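Local structure of HD domain protein (Enterococcus faecalis, 4LRL) at residues I104-Y109 with W119-R124; Y47-H52 with V94-R99. The protein binds dGTP and dTTP as a tetrameric HD-domain protein and probably hydrolyses deoxynucleoside triphosphates under allosteric control. All blocks are in the same frame, centred on the assembly; numbering follows the deposited sequence.

Interaction 1. Residues I104-Y109 with W119-R124; sequences IFQRNY and WNDDER
Y109, where the chain leaves the helical conformation at the end of helix 87-108, is joined to W119 by a backbone hydrogen bond: W119 N donates to Y109 O at 2.8 Å, nearly straight and in the carbonyl plane. The CA atoms of these two residues lie 6.0 Å apart, and those of Q106 and D121 6.2 Å, which brings residues 119-121 alongside the last helical turn. W119 CG lies opposite the backbone N about chi1 (165°), which brings the indole against that turn. F105 CB sits over one face of the five-membered ring of W119, 3.6 Å from W119 CG, as a CH-pi contact, while the edge of the F105 ring is turned toward the same indole in an offset edge-to-face pair with planes 62° apart. This is the connection, through the short helix 111-114, from helix 87-108 to helix 124-133 within the HD domain; M199 of helix 194-200 and P237 touch both aromatic side chains. D121 OD2 takes W119 NE1 on its anti side at 3.0 Å, close to the indole plane, and R124 NE on its syn lone pair at 2.9 Å in a salt bridge, which would restrain the rotation of both carboxylate and indole. From the helix side, the Q106 amide stacks on the D121 carboxylate with planes 25° apart, and Q106 CB meets the edge of the R124 guanidinium at NH1, 3.5 Å away.

Interaction 2. Residues Y47-H52 with V94-R99; sequences YIHVQH and VYEITR
H49 and E96 meet through two hydrogen bonds at the tight centre of this contact: H49 N reaches E96 OE2 at 2.9 Å and 176°, and H49 ND1 reaches E96 OE1 at 3.0 Å. Both donors come from above the carboxylate plane. R99 grips the same oxygens side-on from the opposite face, R99 NH2 to E96 OE1 at 2.8 Å and R99 NE to E96 OE2, so each oxygen has a donor on either face; R100 adds a further salt bridge to OE1. The bend of E96 at chi2 (62°) sets its carboxylate between H49 and R99, three residues on. H49 CB rests over a face of the R99 guanidinium. Strand 46-52, half of a two-stranded antiparallel hairpin with 33-42, here crosses HD-domain helix 87-108 at 70°, the local axes 8.0 Å apart. Y95 OH donates to H49 O at 2.6 Å on a lone pair, and I48 CG2 packs at the edge of the Y95 ring, 3.7 Å from CD2. Toward H52 the packing is looser: Q51 NE2 comes no nearer than 4.1 Å to R99 CD, and a water bridges Q51 N, H52 ND1 and Y95 OH.

In the fold
Interactions 1 and 2 share helix 87-108: segment 94-99 carries the hairpin strand, and segment 104-109, at the C-terminal end, packs against the loop 119-124 that leads into helix 124-133. Their centres are 15 Å apart, and they touch where R124 CD packs 4.2 Å from H52 CE1. Helix 124-133 also covers Y95 and R99 through L128. The same helix 87-108 supplies H90, which with H134, D135 and D207 binds the nickel ion; the Y95 side chain lies about 11 Å from that metal, whereas interaction 1 is remote from the annotated sites. Interaction 2 lies beside a dGTP pocket: the V50 side chain is about 4 Å from that of K38, which binds dGTP, and the Y47 side chain about 8 Å from a bound dGTP.

Interaction 1. Residues I104-Y109 with W119-R124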
ATOM      1  N   ILE C 104     -21.023   9.033 -12.724  1.00 42.14           N
ATOM      2  CA  ILE C 104     -21.880   8.552 -11.637  1.00 42.72           C
ATOM      3  C   ILE C 104     -23.182   9.360 -11.560  1.00 43.34           C
ATOM      4  O   ILE C 104     -24.267   8.795 -11.414  1.00 44.37           O
ATOM      5  CB  ILE C 104     -21.112   8.592 -10.284  1.00 41.71           C
ATOM      6  CG1 ILE C 104     -20.032   7.502 -10.256  1.00 41.83           C
ATOM      7  CG2 ILE C 104     -22.045   8.424  -9.097  1.00 42.46           C
ATOM      8  CD1 ILE C 104     -18.891   7.770  -9.266  1.00 41.26           C
ATOM      9  N   PHE C 105     -23.060  10.679 -11.677  1.00 42.68           N
ATOM     10  CA  PHE C 105     -24.208  11.584 -11.631  1.00 43.51           C
ATOM     11  C   PHE C 105     -25.178  11.263 -12.750  1.00 45.56           C
ATOM     12  O   PHE C 105     -26.397  11.249 -12.540  1.00 46.61           O
ATOM     13  CB  PHE C 105     -23.746  13.038 -11.755  1.00 42.41           C
ATOM     14  CG  PHE C 105     -23.366  13.688 -10.444  1.00 41.46           C
ATOM     15  CD1 PHE C 105     -23.282  15.078 -10.352  1.00 40.38           C
ATOM     16  CD2 PHE C 105     -23.111  12.924  -9.300  1.00 41.21           C
ATOM     17  CE1 PHE C 105     -22.934  15.705  -9.154  1.00 39.77           C
ATOM     18  CE2 PHE C 105     -22.762  13.536  -8.093  1.00 41.18           C
ATOM     19  CZ  PHE C 105     -22.675  14.937  -8.020  1.00 40.66           C
ATOM     20  N   GLN C 106     -24.638  11.002 -13.941  1.00 45.86           N
ATOM     21  CA  GLN C 106     -25.481  10.762 -15.109  1.00 48.02           C
ATOM     22  C   GLN C 106     -26.227   9.436 -15.020  1.00 49.45           C
ATOM     23  O   GLN C 106     -27.424   9.387 -15.304  1.00 51.00           O
ATOM     24  CB  GLN C 106     -24.688  10.889 -16.423  1.00 47.96           C
ATOM     25  CG  GLN C 106     -25.454  10.502 -17.711  1.00 50.06           C
ATOM     26  CD  GLN C 106     -26.833  11.171 -17.863  1.00 53.45           C
ATOM     27  OE1 GLN C 106     -27.095  12.248 -17.316  1.00 53.54           O
ATOM     28  NE2 GLN C 106     -27.719  10.523 -18.617  1.00 54.73           N
ATOM     29  N   ARG C 107     -25.550   8.375 -14.593  1.00 49.34           N
ATOM     30  CA  ARG C 107     -26.209   7.063 -14.588  1.00 51.57           C
ATOM     31  C   ARG C 107     -27.089   6.754 -13.359  1.00 51.56           C
ATOM     32  O   ARG C 107     -27.880   5.818 -13.391  1.00 53.08           O
ATOM     33  CB  ARG C 107     -25.223   5.925 -14.912  1.00 51.77           C
ATOM     34  CG  ARG C 107     -24.563   5.255 -13.727  1.00 53.72           C
ATOM     35  CD  ARG C 107     -23.727   4.054 -14.182  1.00 57.73           C
ATOM     36  NE  ARG C 107     -22.570   4.445 -14.997  1.00 58.95           N
ATOM     37  CZ  ARG C 107     -21.308   4.094 -14.750  1.00 59.62           C
ATOM     38  NH1 ARG C 107     -20.342   4.499 -15.565  1.00 59.94           N
ATOM     39  NH2 ARG C 107     -21.002   3.331 -13.702  1.00 59.69           N
ATOM     40  N   ASN C 108     -26.967   7.547 -12.297  1.00 50.17           N
ATOM     41  CA  ASN C 108     -27.726   7.294 -11.069  1.00 50.48           C
ATOM     42  C   ASN C 108     -28.630   8.450 -10.641  1.00 50.90           C
ATOM     43  O   ASN C 108     -29.656   8.237  -9.988  1.00 51.85           O
ATOM     44  CB  ASN C 108     -26.787   6.913  -9.918  1.00 49.45           C
ATOM     45  CG  ASN C 108     -26.018   5.634 -10.187  1.00 49.21           C
ATOM     46  OD1 ASN C 108     -26.580   4.542 -10.209  1.00 51.15           O
ATOM     47  ND2 ASN C 108     -24.723   5.768 -10.393  1.00 48.43           N
ATOM     48  N   TYR C 109     -28.252   9.670 -11.008  1.00 49.89           N
ATOM     49  CA  TYR C 109     -28.972  10.851 -10.538  1.00 50.55           C
ATOM     50  C   TYR C 109     -29.263  11.859 -11.642  1.00 51.19           C
ATOM     51  O   TYR C 109     -29.164  13.064 -11.422  1.00 50.89           O
ATOM     52  CB  TYR C 109     -28.188  11.533  -9.413  1.00 48.74           C
ATOM     53  CG  TYR C 109     -27.685  10.596  -8.346  1.00 48.09           C
ATOM     54  CD1 TYR C 109     -26.340  10.254  -8.280  1.00 46.24           C
ATOM     55  CD2 TYR C 109     -28.554  10.049  -7.404  1.00 49.74           C
ATOM     56  CE1 TYR C 109     -25.862   9.389  -7.302  1.00 46.61           C
ATOM     57  CE2 TYR C 109     -28.090   9.176  -6.427  1.00 50.39           C
ATOM     58  CZ  TYR C 109     -26.739   8.852  -6.386  1.00 48.42           C
ATOM     59  OH  TYR C 109     -26.274   8.001  -5.419  1.00 48.90           O
ATOM     60  N   TRP C 119     -28.943  15.745 -12.079  1.00 49.79           N
ATOM     61  CA  TRP C 119     -27.814  16.199 -12.878  1.00 47.58           C
ATOM     62  C   TRP C 119     -28.185  16.264 -14.350  1.00 48.57           C
ATOM     63  O   TRP C 119     -28.781  15.340 -14.890  1.00 49.38           O
ATOM     64  CB  TRP C 119     -26.613  15.274 -12.670  1.00 46.13           C
ATOM     65  CG  TRP C 119     -25.530  15.428 -13.697  1.00 43.84           C
ATOM     66  CD1 TRP C 119     -25.315  14.630 -14.779  1.00 43.74           C
ATOM     67  CD2 TRP C 119     -24.534  16.452 -13.750  1.00 42.20           C
ATOM     68  NE1 TRP C 119     -24.236  15.079 -15.495  1.00 42.50           N
ATOM     69  CE2 TRP C 119     -23.738  16.201 -14.888  1.00 41.84           C
ATOM     70  CE3 TRP C 119     -24.229  17.556 -12.940  1.00 41.55           C
ATOM     71  CZ2 TRP C 119     -22.645  17.010 -15.238  1.00 40.91           C
ATOM     72  CZ3 TRP C 119     -23.147  18.364 -13.291  1.00 40.55           C
ATOM     73  CH2 TRP C 119     -22.371  18.086 -14.434  1.00 39.95           C
ATOM     74  N   ASN C 120     -27.829  17.371 -14.989  1.00 48.44           N
ATOM     75  CA  ASN C 120     -28.100  17.573 -16.403  1.00 49.87           C
ATOM     76  C   ASN C 120     -26.833  17.381 -17.233  1.00 48.84           C
ATOM     77  O   ASN C 120     -25.974  18.265 -17.280  1.00 47.58           O
ATOM     78  CB  ASN C 120     -28.689  18.967 -16.618  1.00 50.97           C
ATOM     79  CG  ASN C 120     -28.859  19.314 -18.082  1.00 53.07           C
ATOM     80  OD1 ASN C 120     -28.673  18.474 -18.967  1.00 53.93           O
ATOM     81  ND2 ASN C 120     -29.214  20.566 -18.346  1.00 55.34           N
ATOM     82  N   ASP C 121     -26.731  16.235 -17.905  1.00 49.44           N
ATOM     83  CA  ASP C 121     -25.495  15.848 -18.585  1.00 48.89           C
ATOM     84  C   ASP C 121     -25.093  16.754 -19.760  1.00 49.62           C
ATOM     85  O   ASP C 121     -23.988  16.617 -20.302  1.00 48.75           O
ATOM     86  CB  ASP C 121     -25.510  14.372 -18.992  1.00 49.11           C
ATOM     87  CG  ASP C 121     -24.108  13.780 -19.079  1.00 48.78           C
ATOM     88  OD1 ASP C 121     -23.831  13.060 -20.060  1.00 51.54           O
ATOM     89  OD2 ASP C 121     -23.275  14.031 -18.175  1.00 45.99           O
ATOM     90  N   ASP C 122     -25.966  17.694 -20.133  1.00 50.92           N
ATOM     91  CA  ASP C 122     -25.563  18.777 -21.045  1.00 51.80           C
ATOM     92  C   ASP C 122     -24.430  19.625 -20.447  1.00 49.85           C
ATOM     93  O   ASP C 122     -23.669  20.254 -21.182  1.00 49.96           O
ATOM     94  CB  ASP C 122     -26.754  19.670 -21.430  1.00 53.94           C
ATOM     95  CG  ASP C 122     -27.661  19.030 -22.483  1.00 57.43           C
ATOM     96  OD1 ASP C 122     -28.832  19.471 -22.613  1.00 60.16           O
ATOM     97  OD2 ASP C 122     -27.208  18.088 -23.182  1.00 58.92           O
ATOM     98  N   GLU C 123     -24.317  19.616 -19.119  1.00 48.30           N
ATOM     99  CA  GLU C 123     -23.275  20.359 -18.403  1.00 46.39           C
ATOM    100  C   GLU C 123     -21.922  19.654 -18.372  1.00 44.83           C
ATOM    101  O   GLU C 123     -20.937  20.239 -17.931  1.00 43.73           O
ATOM    102  CB  GLU C 123     -23.717  20.661 -16.968  1.00 45.55           C
ATOM    103  CG  GLU C 123     -25.070  21.355 -16.837  1.00 47.90           C
ATOM    104  CD  GLU C 123     -25.005  22.870 -16.998  1.00 48.45           C
ATOM    105  OE1 GLU C 123     -25.813  23.564 -16.354  1.00 48.17           O
ATOM    106  OE2 GLU C 123     -24.152  23.371 -17.763  1.00 49.67           O
ATOM    107  N   ARG C 124     -21.862  18.407 -18.831  1.00 45.01           N
ATOM    108  CA  ARG C 124     -20.632  17.621 -18.723  1.00 43.75           C
ATOM    109  C   ARG C 124     -19.399  18.305 -19.332  1.00 43.01           C
ATOM    110  O   ARG C 124     -18.364  18.458 -18.659  1.00 41.83           O
ATOM    111  CB  ARG C 124     -20.797  16.210 -19.313  1.00 44.46           C
ATOM    112  CG  ARG C 124     -19.478  15.421 -19.323  1.00 45.06           C
ATOM    113  CD  ARG C 124     -19.634  13.967 -19.703  1.00 47.34           C
ATOM    114  NE  ARG C 124     -20.560  13.273 -18.817  1.00 50.48           N
ATOM    115  CZ  ARG C 124     -20.662  11.952 -18.709  1.00 52.06           C
ATOM    116  NH1 ARG C 124     -21.553  11.434 -17.881  1.00 53.34           N
ATOM    117  NH2 ARG C 124     -19.877  11.151 -19.414  1.00 52.97           N
TER

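Interaction 2. Residues Y47-H52 with V94-R99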
ATOM      1  N   TYR C  47      -5.511   5.514 -14.359  1.00 37.58           N
ATOM      2  CA  TYR C  47      -5.709   6.006 -15.722  1.00 38.42           C
ATOM      3  C   TYR C  47      -6.502   7.307 -15.761  1.00 37.52           C
ATOM      4  O   TYR C  47      -7.458   7.494 -14.990  1.00 37.08           O
ATOM      5  CB  TYR C  47      -6.449   4.970 -16.561  1.00 40.33           C
ATOM      6  CG  TYR C  47      -5.669   3.706 -16.818  1.00 43.69           C
ATOM      7  CD1 TYR C  47      -5.735   2.631 -15.930  1.00 45.07           C
ATOM      8  CD2 TYR C  47      -4.868   3.579 -17.950  1.00 45.96           C
ATOM      9  CE1 TYR C  47      -5.026   1.464 -16.163  1.00 47.73           C
ATOM     10  CE2 TYR C  47      -4.154   2.412 -18.193  1.00 48.89           C
ATOM     11  CZ  TYR C  47      -4.238   1.361 -17.295  1.00 49.41           C
ATOM     12  OH  TYR C  47      -3.531   0.207 -17.525  1.00 52.37           O
ATOM     13  N   ILE C  48      -6.095   8.198 -16.664  1.00 37.10           N
ATOM     14  CA  ILE C  48      -6.909   9.343 -17.045  1.00 36.74           C
ATOM     15  C   ILE C  48      -7.592   8.941 -18.356  1.00 38.55           C
ATOM     16  O   ILE C  48      -6.924   8.474 -19.283  1.00 39.41           O
ATOM     17  CB  ILE C  48      -6.056  10.628 -17.261  1.00 36.18           C
ATOM     18  CG1 ILE C  48      -5.099  10.908 -16.077  1.00 34.28           C
ATOM     19  CG2 ILE C  48      -6.946  11.846 -17.605  1.00 35.15           C
ATOM     20  CD1 ILE C  48      -5.736  11.015 -14.683  1.00 31.22           C
ATOM     21  N   HIS C  49      -8.915   9.098 -18.419  1.00 39.01           N
ATOM     22  CA  HIS C  49      -9.697   8.677 -19.590  1.00 40.55           C
ATOM     23  C   HIS C  49     -10.210   9.876 -20.376  1.00 40.93           C
ATOM     24  O   HIS C  49     -10.917  10.728 -19.822  1.00 40.39           O
ATOM     25  CB  HIS C  49     -10.887   7.803 -19.175  1.00 40.94           C
ATOM     26  CG  HIS C  49     -10.505   6.553 -18.440  1.00 41.08           C
ATOM     27  ND1 HIS C  49     -10.160   6.550 -17.107  1.00 40.82           N
ATOM     28  CD2 HIS C  49     -10.432   5.266 -18.849  1.00 42.88           C
ATOM     29  CE1 HIS C  49      -9.884   5.315 -16.727  1.00 40.81           C
ATOM     30  NE2 HIS C  49     -10.035   4.518 -17.768  1.00 42.78           N
ATOM     31  N   VAL C  50      -9.873   9.926 -21.665  1.00 42.14           N
ATOM     32  CA  VAL C  50     -10.284  11.024 -22.543  1.00 42.97           C
ATOM     33  C   VAL C  50     -11.090  10.507 -23.738  1.00 45.45           C
ATOM     34  O   VAL C  50     -10.582   9.696 -24.527  1.00 46.51           O
ATOM     35  CB  VAL C  50      -9.061  11.839 -23.034  1.00 42.96           C
ATOM     36  CG1 VAL C  50      -9.479  12.922 -24.045  1.00 43.48           C
ATOM     37  CG2 VAL C  50      -8.315  12.457 -21.852  1.00 40.95           C
ATOM     38  N   GLN C  51     -12.342  10.974 -23.849  1.00 46.40           N
ATOM     39  CA  GLN C  51     -13.252  10.622 -24.957  1.00 48.92           C
ATOM     40  C   GLN C  51     -13.563  11.783 -25.898  1.00 49.45           C
ATOM     41  O   GLN C  51     -13.876  11.560 -27.063  1.00 51.65           O
ATOM     42  CB  GLN C  51     -14.594  10.092 -24.445  1.00 49.60           C
ATOM     43  CG  GLN C  51     -14.553   8.729 -23.802  1.00 51.96           C
ATOM     44  CD  GLN C  51     -14.566   8.825 -22.296  1.00 52.59           C
ATOM     45  OE1 GLN C  51     -15.630   8.888 -21.675  1.00 54.85           O
ATOM     46  NE2 GLN C  51     -13.384   8.849 -21.698  1.00 51.60           N
ATOM     47  N   HIS C  52     -13.519  13.012 -25.387  1.00 47.88           N
ATOM     48  CA  HIS C  52     -13.884  14.184 -26.182  1.00 48.29           C
ATOM     49  C   HIS C  52     -12.684  14.766 -26.915  1.00 47.73           C
ATOM     50  O   HIS C  52     -11.606  14.917 -26.334  1.00 46.34           O
ATOM     51  CB  HIS C  52     -14.501  15.270 -25.296  1.00 47.55           C
ATOM     52  CG  HIS C  52     -15.776  14.860 -24.630  1.00 49.69           C
ATOM     53  ND1 HIS C  52     -15.810  14.211 -23.411  1.00 49.63           N
ATOM     54  CD2 HIS C  52     -17.068  15.013 -25.012  1.00 51.77           C
ATOM     55  CE1 HIS C  52     -17.067  13.982 -23.072  1.00 49.80           C
ATOM     56  NE2 HIS C  52     -17.850  14.457 -24.027  1.00 51.69           N
ATOM     57  N   VAL C  94      -7.592  16.288 -11.685  1.00 28.58           N
ATOM     58  CA  VAL C  94      -8.829  16.993 -11.351  1.00 28.05           C
ATOM     59  C   VAL C  94      -9.857  16.724 -12.433  1.00 28.83           C
ATOM     60  O   VAL C  94     -11.000  16.429 -12.132  1.00 28.75           O
ATOM     61  CB  VAL C  94      -8.581  18.508 -11.156  1.00 28.27           C
ATOM     62  CG1 VAL C  94      -9.897  19.269 -10.851  1.00 27.81           C
ATOM     63  CG2 VAL C  94      -7.589  18.707 -10.045  1.00 25.62           C
ATOM     64  N   TYR C  95      -9.421  16.767 -13.694  1.00 29.93           N
ATOM     65  CA  TYR C  95     -10.284  16.411 -14.820  1.00 30.66           C
ATOM     66  C   TYR C  95     -10.827  14.989 -14.659  1.00 30.77           C
ATOM     67  O   TYR C  95     -12.019  14.749 -14.836  1.00 31.91           O
ATOM     68  CB  TYR C  95      -9.550  16.551 -16.163  1.00 31.20           C
ATOM     69  CG  TYR C  95     -10.139  15.639 -17.229  1.00 32.21           C
ATOM     70  CD1 TYR C  95     -11.289  16.009 -17.926  1.00 32.30           C
ATOM     71  CD2 TYR C  95      -9.578  14.384 -17.500  1.00 31.76           C
ATOM     72  CE1 TYR C  95     -11.855  15.167 -18.883  1.00 32.83           C
ATOM     73  CE2 TYR C  95     -10.146  13.528 -18.456  1.00 32.36           C
ATOM     74  CZ  TYR C  95     -11.280  13.937 -19.144  1.00 32.39           C
ATOM     75  OH  TYR C  95     -11.850  13.126 -20.092  1.00 34.08           O
ATOM     76  N   GLU C  96      -9.946  14.051 -14.321  1.00 30.39           N
ATOM     77  CA  GLU C  96     -10.345  12.655 -14.174  1.00 30.79           C
ATOM     78  C   GLU C  96     -11.384  12.410 -13.071  1.00 30.35           C
ATOM     79  O   GLU C  96     -12.365  11.699 -13.297  1.00 31.37           O
ATOM     80  CB  GLU C  96      -9.127  11.741 -13.973  1.00 30.31           C
ATOM     81  CG  GLU C  96      -9.492  10.256 -13.786  1.00 30.95           C
ATOM     82  CD  GLU C  96     -10.197   9.620 -14.991  1.00 33.75           C
ATOM     83  OE1 GLU C  96     -10.685   8.477 -14.841  1.00 35.50           O
ATOM     84  OE2 GLU C  96     -10.253  10.227 -16.090  1.00 34.16           O
ATOM     85  N   ILE C  97     -11.154  12.984 -11.893  1.00 29.38           N
ATOM     86  CA  ILE C  97     -12.085  12.844 -10.771  1.00 29.53           C
ATOM     87  C   ILE C  97     -13.458  13.408 -11.163  1.00 30.74           C
ATOM     88  O   ILE C  97     -14.483  12.792 -10.890  1.00 31.81           O
ATOM     89  CB  ILE C  97     -11.552  13.540  -9.494  1.00 28.64           C
ATOM     90  CG1 ILE C  97     -10.251  12.854  -9.007  1.00 28.04           C
ATOM     91  CG2 ILE C  97     -12.636  13.596  -8.407  1.00 27.65           C
ATOM     92  CD1 ILE C  97      -9.687  13.411  -7.688  1.00 26.40           C
ATOM     93  N   THR C  98     -13.448  14.561 -11.830  1.00 31.21           N
ATOM     94  CA  THR C  98     -14.651  15.251 -12.294  1.00 32.39           C
ATOM     95  C   THR C  98     -15.403  14.387 -13.308  1.00 33.52           C
ATOM     96  O   THR C  98     -16.637  14.310 -13.278  1.00 34.04           O
ATOM     97  CB  THR C  98     -14.286  16.616 -12.928  1.00 32.37           C
ATOM     98  OG1 THR C  98     -13.661  17.444 -11.944  1.00 31.26           O
ATOM     99  CG2 THR C  98     -15.507  17.335 -13.433  1.00 34.61           C
ATOM    100  N   ARG C  99     -14.653  13.728 -14.192  1.00 33.49           N
ATOM    101  CA  ARG C  99     -15.256  12.831 -15.173  1.00 34.30           C
ATOM    102  C   ARG C  99     -15.933  11.657 -14.468  1.00 34.87           C
ATOM    103  O   ARG C  99     -17.040  11.260 -14.827  1.00 36.08           O
ATOM    104  CB  ARG C  99     -14.222  12.346 -16.187  1.00 34.42           C
ATOM    105  CG  ARG C  99     -14.800  11.493 -17.302  1.00 35.34           C
ATOM    106  CD  ARG C  99     -13.722  10.675 -17.995  1.00 36.55           C
ATOM    107  NE  ARG C  99     -13.138   9.633 -17.151  1.00 36.09           N
ATOM    108  CZ  ARG C  99     -13.720   8.474 -16.826  1.00 37.73           C
ATOM    109  NH1 ARG C  99     -14.942   8.167 -17.265  1.00 38.23           N
ATOM    110  NH2 ARG C  99     -13.068   7.602 -16.051  1.00 36.02           N
TER
HETATM  111  O   HOH W   1     -13.253  13.264 -22.468  1.00 39.11           O